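Local coordinates for protein DNMT2 (Spodoptera frugiperda, PDB 4H0N) that probably methylates cytosine 38 in the anticodon loop of aspartate tRNA and, with S-adenosylmethionine as methyl donor, also cytosine in DNA, at residues 80-85 against 98-103; 104-109 against 137-142; 127-132 against 160-165. The protein carries 3 engineered substitutions. All blocks are in the same frame, centred on the assembly; numbering follows the deposited sequence.

Interaction 1. Residues 80-85 against 98-103; sequences QPFTRN and SFLYLI. With SAH (S-adenosyl-L-homocysteine), chain E.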
loop_
_atom_site.group_PDB
_atom_site.type_symbol
_atom_site.label_atom_id
_atom_site.label_comp_id
_atom_site.label_asym_id
_atom_site.label_seq_id
_atom_site.Cartn_x
_atom_site.Cartn_y
_atom_site.Cartn_z
ATOM N N GLN A 80 9.551 11.123 0.238
ATOM C CA GLN A 80 10.930 11.252 0.581
ATOM C C GLN A 80 11.239 12.702 0.476
ATOM O O GLN A 80 10.560 13.419 -0.219
ATOM C CB GLN A 80 11.774 10.480 -0.392
ATOM C CG GLN A 80 11.710 9.005 -0.176
ATOM C CD GLN A 80 12.704 8.284 -1.025
ATOM O OE1 GLN A 80 12.645 8.354 -2.227
ATOM N NE2 GLN A 80 13.605 7.562 -0.401
ATOM N N PRO A 81 12.248 13.133 1.203
ATOM C CA PRO A 81 12.624 14.538 1.265
ATOM C C PRO A 81 13.297 15.080 0.027
ATOM O O PRO A 81 13.860 14.359 -0.749
ATOM C CB PRO A 81 13.601 14.579 2.430
ATOM C CG PRO A 81 13.989 13.176 2.671
ATOM C CD PRO A 81 12.775 12.397 2.348
ATOM N N PHE A 82 13.192 16.378 -0.147
ATOM C CA PHE A 82 14.044 17.109 -1.044
ATOM C C PHE A 82 15.113 17.885 -0.291
ATOM O O PHE A 82 16.152 18.148 -0.822
ATOM C CB PHE A 82 13.202 18.065 -1.876
ATOM C CG PHE A 82 12.001 17.426 -2.478
ATOM C CD1 PHE A 82 12.044 16.944 -3.754
ATOM C CD2 PHE A 82 10.850 17.278 -1.752
ATOM C CE1 PHE A 82 10.955 16.348 -4.315
ATOM C CE2 PHE A 82 9.754 16.672 -2.302
ATOM C CZ PHE A 82 9.808 16.210 -3.592
ATOM N N THR A 83 14.862 18.224 0.959
ATOM C CA THR A 83 15.793 19.041 1.708
ATOM C C THR A 83 16.088 18.514 3.108
ATOM O O THR A 83 15.241 17.937 3.751
ATOM C CB THR A 83 15.327 20.511 1.745
ATOM O OG1 THR A 83 14.486 20.739 2.870
ATOM C CG2 THR A 83 14.555 20.836 0.526
ATOM N N ARG A 84 17.313 18.691 3.567
ATOM C CA ARG A 84 17.628 18.400 4.949
ATOM C C ARG A 84 18.278 19.587 5.643
ATOM O O ARG A 84 19.261 20.131 5.175
ATOM C CB ARG A 84 18.486 17.143 5.063
ATOM C CG ARG A 84 19.516 17.180 6.177
ATOM C CD ARG A 84 19.449 15.954 7.076
ATOM N NE ARG A 84 18.511 14.960 6.587
ATOM C CZ ARG A 84 18.607 14.386 5.396
ATOM N NH1 ARG A 84 17.716 13.488 5.008
ATOM N NH2 ARG A 84 19.602 14.717 4.591
ATOM N N ASN A 85 17.719 19.954 6.787
ATOM C CA ASN A 85 18.180 21.107 7.560
ATOM C C ASN A 85 18.755 22.265 6.745
ATOM O O ASN A 85 19.863 22.733 7.006
ATOM C CB ASN A 85 19.116 20.697 8.711
ATOM C CG ASN A 85 20.320 19.901 8.243
ATOM O OD1 ASN A 85 20.401 18.691 8.462
ATOM N ND2 ASN A 85 21.267 20.578 7.606
ATOM N N SER A 98 12.045 11.357 -6.162
ATOM C CA SER A 98 12.345 11.155 -7.567
ATOM C C SER A 98 11.179 11.592 -8.439
ATOM O O SER A 98 11.301 11.661 -9.659
ATOM C CB SER A 98 12.644 9.674 -7.799
ATOM O OG SER A 98 13.134 9.074 -6.606
ATOM N N PHE A 99 10.054 11.898 -7.798
ATOM C CA PHE A 99 8.795 12.154 -8.494
ATOM C C PHE A 99 8.832 13.377 -9.408
ATOM O O PHE A 99 8.204 13.385 -10.473
ATOM C CB PHE A 99 7.652 12.291 -7.487
ATOM C CG PHE A 99 6.290 12.195 -8.106
ATOM C CD1 PHE A 99 5.942 11.092 -8.867
ATOM C CD2 PHE A 99 5.353 13.200 -7.922
ATOM C CE1 PHE A 99 4.686 10.996 -9.445
ATOM C CE2 PHE A 99 4.096 13.110 -8.498
ATOM C CZ PHE A 99 3.763 12.007 -9.260
ATOM N N LEU A 100 9.562 14.405 -8.988
ATOM C CA LEU A 100 9.700 15.620 -9.782
ATOM C C LEU A 100 10.245 15.331 -11.180
ATOM O O LEU A 100 9.930 16.041 -12.134
ATOM C CB LEU A 100 10.604 16.632 -9.075
ATOM C CG LEU A 100 9.935 17.474 -7.991
ATOM C CD1 LEU A 100 10.837 18.627 -7.590
ATOM C CD2 LEU A 100 8.580 17.982 -8.459
ATOM N N TYR A 101 11.065 14.291 -11.289
ATOM C CA TYR A 101 11.614 13.883 -12.570
ATOM C C TYR A 101 10.521 13.402 -13.519
ATOM O O TYR A 101 10.577 13.665 -14.721
ATOM C CB TYR A 101 12.655 12.785 -12.383
ATOM C CG TYR A 101 13.181 12.245 -13.686
ATOM C CD1 TYR A 101 12.795 10.991 -14.151
ATOM C CD2 TYR A 101 14.052 13.000 -14.467
ATOM C CE1 TYR A 101 13.278 10.498 -15.345
ATOM C CE2 TYR A 101 14.537 12.514 -15.667
ATOM C CZ TYR A 101 14.149 11.262 -16.101
ATOM O OH TYR A 101 14.633 10.778 -17.293
ATOM N N LEU A 102 9.531 12.699 -12.974
ATOM C CA LEU A 102 8.428 12.186 -13.782
ATOM C C LEU A 102 7.580 13.316 -14.348
ATOM O O LEU A 102 7.324 13.359 -15.551
ATOM C CB LEU A 102 7.558 11.226 -12.971
ATOM C CG LEU A 102 8.262 9.949 -12.514
ATOM C CD1 LEU A 102 7.275 8.994 -11.866
ATOM C CD2 LEU A 102 8.988 9.277 -13.674
ATOM N N ILE A 103 7.153 14.221 -13.472
ATOM C CA ILE A 103 6.387 15.395 -13.872
ATOM C C ILE A 103 7.071 16.113 -15.026
ATOM O O ILE A 103 6.420 16.566 -15.971
ATOM C CB ILE A 103 6.226 16.376 -12.698
ATOM C CG1 ILE A 103 5.425 15.719 -11.568
ATOM C CG2 ILE A 103 5.564 17.667 -13.158
ATOM C CD1 ILE A 103 5.303 16.570 -10.320
HETATM N N SAH E . 3.621 -0.118 -4.451
HETATM C CA SAH E . 4.811 -0.927 -4.214
HETATM C CB SAH E . 5.918 -0.162 -3.478
HETATM C CG SAH E . 5.649 1.282 -3.062
HETATM S SD SAH E . 6.764 1.802 -1.728
HETATM C C SAH E . 4.479 -2.250 -3.516
HETATM O O SAH E . 5.237 -2.743 -2.678
HETATM O OXT SAH E . 3.451 -2.870 -3.780
HETATM C "C5'" SAH E . 7.899 2.635 -2.869
HETATM C "C4'" SAH E . 9.070 1.769 -3.338
HETATM O "O4'" SAH E . 9.731 2.416 -4.408
HETATM C "C3'" SAH E . 10.123 1.516 -2.267
HETATM O "O3'" SAH E . 10.113 0.153 -1.903
HETATM C "C2'" SAH E . 11.457 1.886 -2.898
HETATM O "O2'" SAH E . 12.363 0.807 -2.855
HETATM C "C1'" SAH E . 11.130 2.215 -4.344
HETATM N N9 SAH E . 11.843 3.422 -4.808
HETATM C C8 SAH E . 12.052 4.583 -4.106
HETATM N N7 SAH E . 12.743 5.444 -4.888
HETATM C C5 SAH E . 12.982 4.853 -6.081
HETATM C C6 SAH E . 13.640 5.281 -7.229
HETATM N N6 SAH E . 14.184 6.493 -7.280
HETATM N N1 SAH E . 13.726 4.437 -8.318
HETATM C C2 SAH E . 13.162 3.178 -8.263
HETATM N N3 SAH E . 12.512 2.758 -7.120
HETATM C C4 SAH E . 12.423 3.581 -6.044
#

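Interaction 2. Residues 104-109 against 137-142; sequences GILDQL and KECNFI. With CA (calcium ion), chain F.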
loop_
_atom_site.group_PDB
_atom_site.type_symbol
_atom_site.label_atom_id
_atom_site.label_comp_id
_atom_site.label_asym_id
_atom_site.label_seq_id
_atom_site.Cartn_x
_atom_site.Cartn_y
_atom_site.Cartn_z
ATOM N N GLY A 104 8.395 16.194 -14.948
ATOM C CA GLY A 104 9.187 16.783 -16.006
ATOM C C GLY A 104 8.995 16.065 -17.324
ATOM O O GLY A 104 8.524 16.668 -18.278
ATOM N N ILE A 105 9.321 14.776 -17.367
ATOM C CA ILE A 105 9.352 14.032 -18.622
ATOM C C ILE A 105 7.987 13.666 -19.183
ATOM O O ILE A 105 7.910 12.905 -20.143
ATOM C CB ILE A 105 10.151 12.713 -18.504
ATOM C CG1 ILE A 105 9.507 11.787 -17.472
ATOM C CG2 ILE A 105 11.613 12.985 -18.186
ATOM C CD1 ILE A 105 9.968 10.352 -17.581
ATOM N N LEU A 106 6.915 14.191 -18.605
ATOM C CA LEU A 106 5.580 13.798 -19.048
ATOM C C LEU A 106 5.254 14.242 -20.481
ATOM O O LEU A 106 4.654 13.492 -21.252
ATOM C CB LEU A 106 4.513 14.298 -18.070
ATOM C CG LEU A 106 3.147 13.620 -18.205
ATOM C CD1 LEU A 106 3.280 12.096 -18.249
ATOM C CD2 LEU A 106 2.247 14.045 -17.058
ATOM N N ASP A 107 5.664 15.453 -20.840
ATOM C CA ASP A 107 5.365 16.008 -22.156
ATOM C C ASP A 107 6.033 15.246 -23.302
ATOM O O ASP A 107 5.721 15.474 -24.472
ATOM C CB ASP A 107 5.780 17.479 -22.213
ATOM C CG ASP A 107 7.255 17.673 -21.940
ATOM O OD1 ASP A 107 7.773 16.987 -21.042
ATOM O OD2 ASP A 107 7.896 18.499 -22.622
ATOM N N GLN A 108 6.959 14.355 -22.975
ATOM C CA GLN A 108 7.651 13.592 -24.002
ATOM C C GLN A 108 7.409 12.099 -23.840
ATOM O O GLN A 108 8.140 11.275 -24.389
ATOM C CB GLN A 108 9.141 13.913 -23.994
ATOM C CG GLN A 108 9.716 14.025 -22.605
ATOM C CD GLN A 108 10.980 14.854 -22.573
ATOM O OE1 GLN A 108 11.135 15.795 -23.350
ATOM N NE2 GLN A 108 11.891 14.512 -21.666
ATOM N N LEU A 109 6.379 11.759 -23.074
ATOM C CA LEU A 109 5.915 10.383 -22.993
ATOM C C LEU A 109 4.720 10.254 -23.927
ATOM O O LEU A 109 3.599 9.979 -23.493
ATOM C CB LEU A 109 5.551 10.014 -21.553
ATOM C CG LEU A 109 6.740 10.046 -20.579
ATOM C CD1 LEU A 109 6.347 9.633 -19.165
ATOM C CD2 LEU A 109 7.891 9.185 -21.085
ATOM N N LYS A 137 -2.859 18.700 -17.230
ATOM C CA LYS A 137 -3.669 19.584 -18.060
ATOM C C LYS A 137 -2.882 20.060 -19.271
ATOM O O LYS A 137 -3.419 20.155 -20.370
ATOM C CB LYS A 137 -4.130 20.802 -17.258
ATOM C CG LYS A 137 -5.170 20.532 -16.192
ATOM C CD LYS A 137 -5.381 21.786 -15.350
ATOM C CE LYS A 137 -6.844 21.996 -14.997
ATOM N NZ LYS A 137 -7.421 20.836 -14.261
ATOM N N GLU A 138 -1.606 20.363 -19.050
ATOM C CA GLU A 138 -0.718 20.853 -20.096
ATOM C C GLU A 138 -0.535 19.816 -21.190
ATOM O O GLU A 138 -0.364 20.166 -22.359
ATOM C CB GLU A 138 0.648 21.194 -19.498
ATOM C CG GLU A 138 1.064 22.648 -19.630
ATOM C CD GLU A 138 2.118 23.040 -18.609
ATOM O OE1 GLU A 138 3.202 22.417 -18.590
ATOM O OE2 GLU A 138 1.856 23.964 -17.812
ATOM N N CYS A 139 -0.565 18.543 -20.805
ATOM C CA CYS A 139 -0.305 17.450 -21.737
ATOM C C CYS A 139 -1.595 16.808 -22.235
ATOM O O CYS A 139 -1.590 15.677 -22.725
ATOM C CB CYS A 139 0.599 16.399 -21.091
ATOM S SG CYS A 139 2.197 17.045 -20.532
ATOM N N ASN A 140 -2.693 17.548 -22.103
ATOM C CA ASN A 140 -4.025 17.099 -22.522
ATOM C C ASN A 140 -4.503 15.790 -21.863
ATOM O O ASN A 140 -5.120 14.931 -22.499
ATOM C CB ASN A 140 -4.110 17.051 -24.047
ATOM C CG ASN A 140 -3.500 18.289 -24.698
ATOM O OD1 ASN A 140 -4.072 19.383 -24.651
ATOM N ND2 ASN A 140 -2.327 18.121 -25.299
ATOM N N PHE A 141 -4.212 15.668 -20.570
ATOM C CA PHE A 141 -4.713 14.579 -19.756
ATOM C C PHE A 141 -5.967 15.031 -19.033
ATOM O O PHE A 141 -6.063 16.198 -18.621
ATOM C CB PHE A 141 -3.656 14.139 -18.740
ATOM C CG PHE A 141 -2.721 13.083 -19.261
ATOM C CD1 PHE A 141 -2.994 11.746 -19.043
ATOM C CD2 PHE A 141 -1.575 13.422 -19.974
ATOM C CE1 PHE A 141 -2.154 10.761 -19.518
ATOM C CE2 PHE A 141 -0.723 12.433 -20.455
ATOM C CZ PHE A 141 -1.018 11.100 -20.227
ATOM N N ILE A 142 -6.935 14.125 -18.903
ATOM C CA ILE A 142 -8.080 14.362 -18.032
ATOM C C ILE A 142 -7.957 13.405 -16.855
ATOM O O ILE A 142 -7.331 12.351 -16.975
ATOM C CB ILE A 142 -9.404 14.131 -18.743
ATOM C CG1 ILE A 142 -9.409 12.784 -19.475
ATOM C CG2 ILE A 142 -9.671 15.263 -19.723
ATOM C CD1 ILE A 142 -10.736 12.490 -20.152
HETATM CA CA CA F . 9.735 18.333 -20.291
#

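Interaction 3. Residues 127-132 against 160-165; sequences TVRNLF and LRYYCT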
loop_
_atom_site.group_PDB
_atom_site.type_symbol
_atom_site.label_atom_id
_atom_site.label_comp_id
_atom_site.label_asym_id
_atom_site.label_seq_id
_atom_site.Cartn_x
_atom_site.Cartn_y
_atom_site.Cartn_z
ATOM N N THR A 127 2.343 20.989 -2.645
ATOM C CA THR A 127 2.752 21.779 -3.804
ATOM C C THR A 127 3.064 20.873 -4.983
ATOM O O THR A 127 2.862 21.250 -6.140
ATOM C CB THR A 127 4.003 22.626 -3.523
ATOM O OG1 THR A 127 4.971 21.835 -2.824
ATOM C CG2 THR A 127 3.647 23.844 -2.696
ATOM N N VAL A 128 3.566 19.681 -4.677
ATOM C CA VAL A 128 3.882 18.708 -5.707
ATOM C C VAL A 128 2.626 18.299 -6.463
ATOM O O VAL A 128 2.625 18.225 -7.694
ATOM C CB VAL A 128 4.542 17.458 -5.114
ATOM C CG1 VAL A 128 4.719 16.394 -6.194
ATOM C CG2 VAL A 128 5.876 17.820 -4.468
ATOM N N ARG A 129 1.556 18.040 -5.720
ATOM C CA ARG A 129 0.291 17.656 -6.329
ATOM C C ARG A 129 -0.201 18.739 -7.273
ATOM O O ARG A 129 -0.598 18.446 -8.398
ATOM C CB ARG A 129 -0.757 17.348 -5.258
ATOM C CG ARG A 129 -2.148 17.064 -5.793
ATOM C CD ARG A 129 -3.051 18.265 -5.599
ATOM N NE ARG A 129 -4.250 18.191 -6.430
ATOM C CZ ARG A 129 -4.973 19.244 -6.800
ATOM N NH1 ARG A 129 -4.625 20.464 -6.411
ATOM N NH2 ARG A 129 -6.042 19.078 -7.567
ATOM N N ASN A 130 -0.160 19.990 -6.822
ATOM C CA ASN A 130 -0.598 21.101 -7.660
ATOM C C ASN A 130 0.193 21.184 -8.960
ATOM O O ASN A 130 -0.362 21.482 -10.015
ATOM C CB ASN A 130 -0.522 22.425 -6.904
ATOM C CG ASN A 130 -1.530 22.507 -5.773
ATOM O OD1 ASN A 130 -2.450 21.693 -5.683
ATOM N ND2 ASN A 130 -1.367 23.499 -4.907
ATOM N N LEU A 131 1.489 20.909 -8.879
ATOM C CA LEU A 131 2.344 20.917 -10.054
ATOM C C LEU A 131 2.009 19.737 -10.936
ATOM O O LEU A 131 1.919 19.869 -12.155
ATOM C CB LEU A 131 3.810 20.820 -9.652
ATOM C CG LEU A 131 4.778 21.106 -10.798
ATOM C CD1 LEU A 131 4.748 22.591 -11.122
ATOM C CD2 LEU A 131 6.183 20.649 -10.456
ATOM N N PHE A 132 1.832 18.580 -10.310
ATOM C CA PHE A 132 1.582 17.346 -11.038
ATOM C C PHE A 132 0.294 17.402 -11.849
ATOM O O PHE A 132 0.257 16.971 -12.999
ATOM C CB PHE A 132 1.548 16.160 -10.081
ATOM C CG PHE A 132 0.921 14.941 -10.669
ATOM C CD1 PHE A 132 1.599 14.185 -11.612
ATOM C CD2 PHE A 132 -0.353 14.551 -10.288
ATOM C CE1 PHE A 132 1.018 13.060 -12.162
ATOM C CE2 PHE A 132 -0.939 13.430 -10.835
ATOM C CZ PHE A 132 -0.256 12.681 -11.771
ATOM N N LEU A 160 -6.210 4.872 4.294
ATOM C CA LEU A 160 -6.545 6.087 3.582
ATOM C C LEU A 160 -5.379 6.520 2.690
ATOM O O LEU A 160 -4.270 6.767 3.167
ATOM C CB LEU A 160 -6.907 7.184 4.585
ATOM C CG LEU A 160 -7.508 8.474 4.029
ATOM C CD1 LEU A 160 -8.665 8.179 3.071
ATOM C CD2 LEU A 160 -7.965 9.360 5.168
ATOM N N ARG A 161 -5.643 6.589 1.390
ATOM C CA ARG A 161 -4.629 6.933 0.404
ATOM C C ARG A 161 -5.185 7.872 -0.666
ATOM O O ARG A 161 -6.390 7.895 -0.936
ATOM C CB ARG A 161 -4.102 5.671 -0.273
ATOM C CG ARG A 161 -3.341 4.739 0.638
ATOM C CD ARG A 161 -2.121 5.437 1.184
ATOM N NE ARG A 161 -1.089 4.499 1.614
ATOM C CZ ARG A 161 -0.962 4.042 2.857
ATOM N NH1 ARG A 161 -1.811 4.427 3.799
ATOM N NH2 ARG A 161 0.016 3.196 3.156
ATOM N N TYR A 162 -4.290 8.642 -1.272
ATOM C CA TYR A 162 -4.629 9.495 -2.398
ATOM C C TYR A 162 -4.495 8.695 -3.681
ATOM O O TYR A 162 -3.566 7.901 -3.827
ATOM C CB TYR A 162 -3.686 10.697 -2.441
ATOM C CG TYR A 162 -3.741 11.489 -3.726
ATOM C CD1 TYR A 162 -4.601 12.573 -3.862
ATOM C CD2 TYR A 162 -2.926 11.160 -4.806
ATOM C CE1 TYR A 162 -4.647 13.304 -5.038
ATOM C CE2 TYR A 162 -2.970 11.878 -5.980
ATOM C CZ TYR A 162 -3.826 12.950 -6.092
ATOM O OH TYR A 162 -3.862 13.661 -7.268
ATOM N N TYR A 163 -5.413 8.917 -4.617
ATOM C CA TYR A 163 -5.311 8.301 -5.937
ATOM C C TYR A 163 -5.627 9.288 -7.042
ATOM O O TYR A 163 -6.463 10.177 -6.882
ATOM C CB TYR A 163 -6.250 7.108 -6.066
ATOM C CG TYR A 163 -5.941 5.983 -5.117
ATOM C CD1 TYR A 163 -5.013 5.004 -5.450
ATOM C CD2 TYR A 163 -6.578 5.895 -3.883
ATOM C CE1 TYR A 163 -4.734 3.965 -4.584
ATOM C CE2 TYR A 163 -6.300 4.863 -3.008
ATOM C CZ TYR A 163 -5.380 3.901 -3.366
ATOM O OH TYR A 163 -5.100 2.869 -2.505
ATOM N N CYS A 164 -4.954 9.115 -8.171
ATOM C CA CYS A 164 -5.253 9.891 -9.357
ATOM C C CYS A 164 -5.310 8.974 -10.573
ATOM O O CYS A 164 -4.334 8.294 -10.895
ATOM C CB CYS A 164 -4.198 10.978 -9.559
ATOM S SG CYS A 164 -4.495 12.009 -11.011
ATOM N N THR A 165 -6.464 8.931 -11.227
ATOM C CA THR A 165 -6.587 8.222 -12.495
ATOM C C THR A 165 -6.540 9.244 -13.625
ATOM O O THR A 165 -7.502 9.974 -13.848
ATOM C CB THR A 165 -7.881 7.388 -12.571
ATOM O OG1 THR A 165 -8.989 8.176 -12.121
ATOM C CG2 THR A 165 -7.769 6.151 -11.695
#

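Interaction 1. Residues 80-85 against 98-103
Phe82 and Leu100 meet where the loop after the probable catalytic cysteine, Cys79, passes the start of helix 99-105. Both belong to the Rossmann-like fold of a class I methyltransferase, beside its cofactor pocket, which Gln80 and Ser98 help line. The apolar part is small. Phe82 CE1 lies 4.0 Å from Leu100 CG and is as near to CD1 of the same leucine. The two side chains cross obliquely. In Phe82, CG sits anti to the carbonyl carbon (chi1 -48°), which swings the ring toward the helix. Asn97 also touches this ring.

The polar part runs through the bound S-adenosyl-L-homocysteine. The side chains of Gln80 and Ser98 come no closer to each other than 4.5 Å, between Gln80 OE1 and Ser98 OG. Ser98 OG also makes a weak hydrogen bond with Thr96 O, which probably helps place the hydroxyl at the adenine amino group. Gln80 OE1 stands 3.9 Å from N7 of the ligand. Ser98 OG accepts a weak, bent hydrogen bond from the ligand N6, 2.9 Å long with an angle of 122° at the hydrogen.

Interaction 2. Residues 104-109 against 137-142
Two flat groups flank the place where Asp107 meets Cys139: the Phe141 ring and the Asp107 carboxylate. The Phe141 ring has Cys139 CB at its edge, in the ring plane. Across the contact its nearest neighbour is Leu106, with Phe141 CE2 4.6 Å from Leu106 CD1. This is a loose approach rather than a stack. The Asp107 carboxylate is turned to the calcium ion. Asp107 OD1 binds the metal at 2.5 Å, while its OD2 lies farther off, at 3.0 Å. Gly104 O is the second protein ligand, 2.9 Å from calcium. In Asp107, CG lies between the backbone N and the carbonyl carbon (chi1 59°), and this folds the carboxylate back toward the carbonyl of Gly104. Lys135 adds a weak hydrogen bond to Asp107 OD1.

The direct contact is made by the thiol of Cys139. Its SG sits 3.7 Å from Asp107 CA, so it rests on backbone as much as on side chain. It also meets Leu106, whose CG is 4.2 Å from Cys139 SG. These contacts are van der Waals in kind.

The helix end probably sets the position of Cys139. Asn140, with positive phi, is the C-prime residue of a Schellman motif: Phe141 N bonds to Leu136 O and Asn140 N to Lys137 O. The chain then turns straight into a strand.

The contact thus joins the end region of helix 99-105 to the turn between helix 127-138 and strand 141-148. Leu106 also packs on Lys135 and Leu136 of helix 127-138. Leu109 touches Ile65 of helix 62-67, and Phe141 packs on Ala166 and Arg168 of the adjacent strand 161-168.

Interaction 3. Residues 127-132 against 160-165
Helix 127-138 packs on the central sheet of the methyltransferase fold here, with Arg129 and Phe132 meeting Tyr162 and Cys164 of strand 161-168. Phe132 makes a sulfur-aromatic contact. Its CE2 lies 3.8 Å from Cys164 SG. The sulfur sits at the ring edge, 82° off the ring normal, and not over a face. Phe132 CG is anti to the backbone N (chi1 163°), and the ring reaches down to the sheet, where it also touches Met117.

Arg129 meets Tyr162 through a methylene: Arg129 CG is 4.1 Å from Tyr162 OH. The two side chains cross at about a right angle, and the guanidinium and ring planes are 80° apart, so this is no stack. Both polar ends converge on a residue outside the two segments, Glu145 of strand 141-148. Its OE2 takes a salt bridge from Arg129 NE and a hydrogen bond with the hydroxyl of Tyr162. Arg129 NH1 donates to Asn130 OD1 at 2.6 Å. With an alanine in place of Arg129, Glu145 would probably be left without its charged mate and the Tyr162 hydroxyl would lose its methylene neighbour.

Strand 161-168 runs antiparallel between strands 114-119 and 141-148. This 3-2-1-4-5-7-6 order, with the antiparallel strand between its two neighbours and helices packed on the sheet, is the hallmark of class I methyltransferases.

Overall arrangement
All three contacts lie on the same side of the chain's centre. Interaction 1 closes before the others open, while the segments of interactions 2 and 3 alternate. Interactions 1 and 2 share helix 99-105, their centres about 19 Å apart. Interactions 2 and 3 share helix 127-138, with centres about 15 Å apart. Interactions 1 and 3 touch directly: Phe99 CD2 is 3.7 Å from Val128 CG1, and Ile103 CD1 is 3.8 Å from Phe132 CB. Helices 99-105 and 127-138 therefore pack against each other. Only interaction 1 reaches the cofactor. In interaction 3 the Tyr162 side chain stays about 13 Å from the ligand and about 11 Å from that of Cys79. Interaction 2 holds the calcium ion.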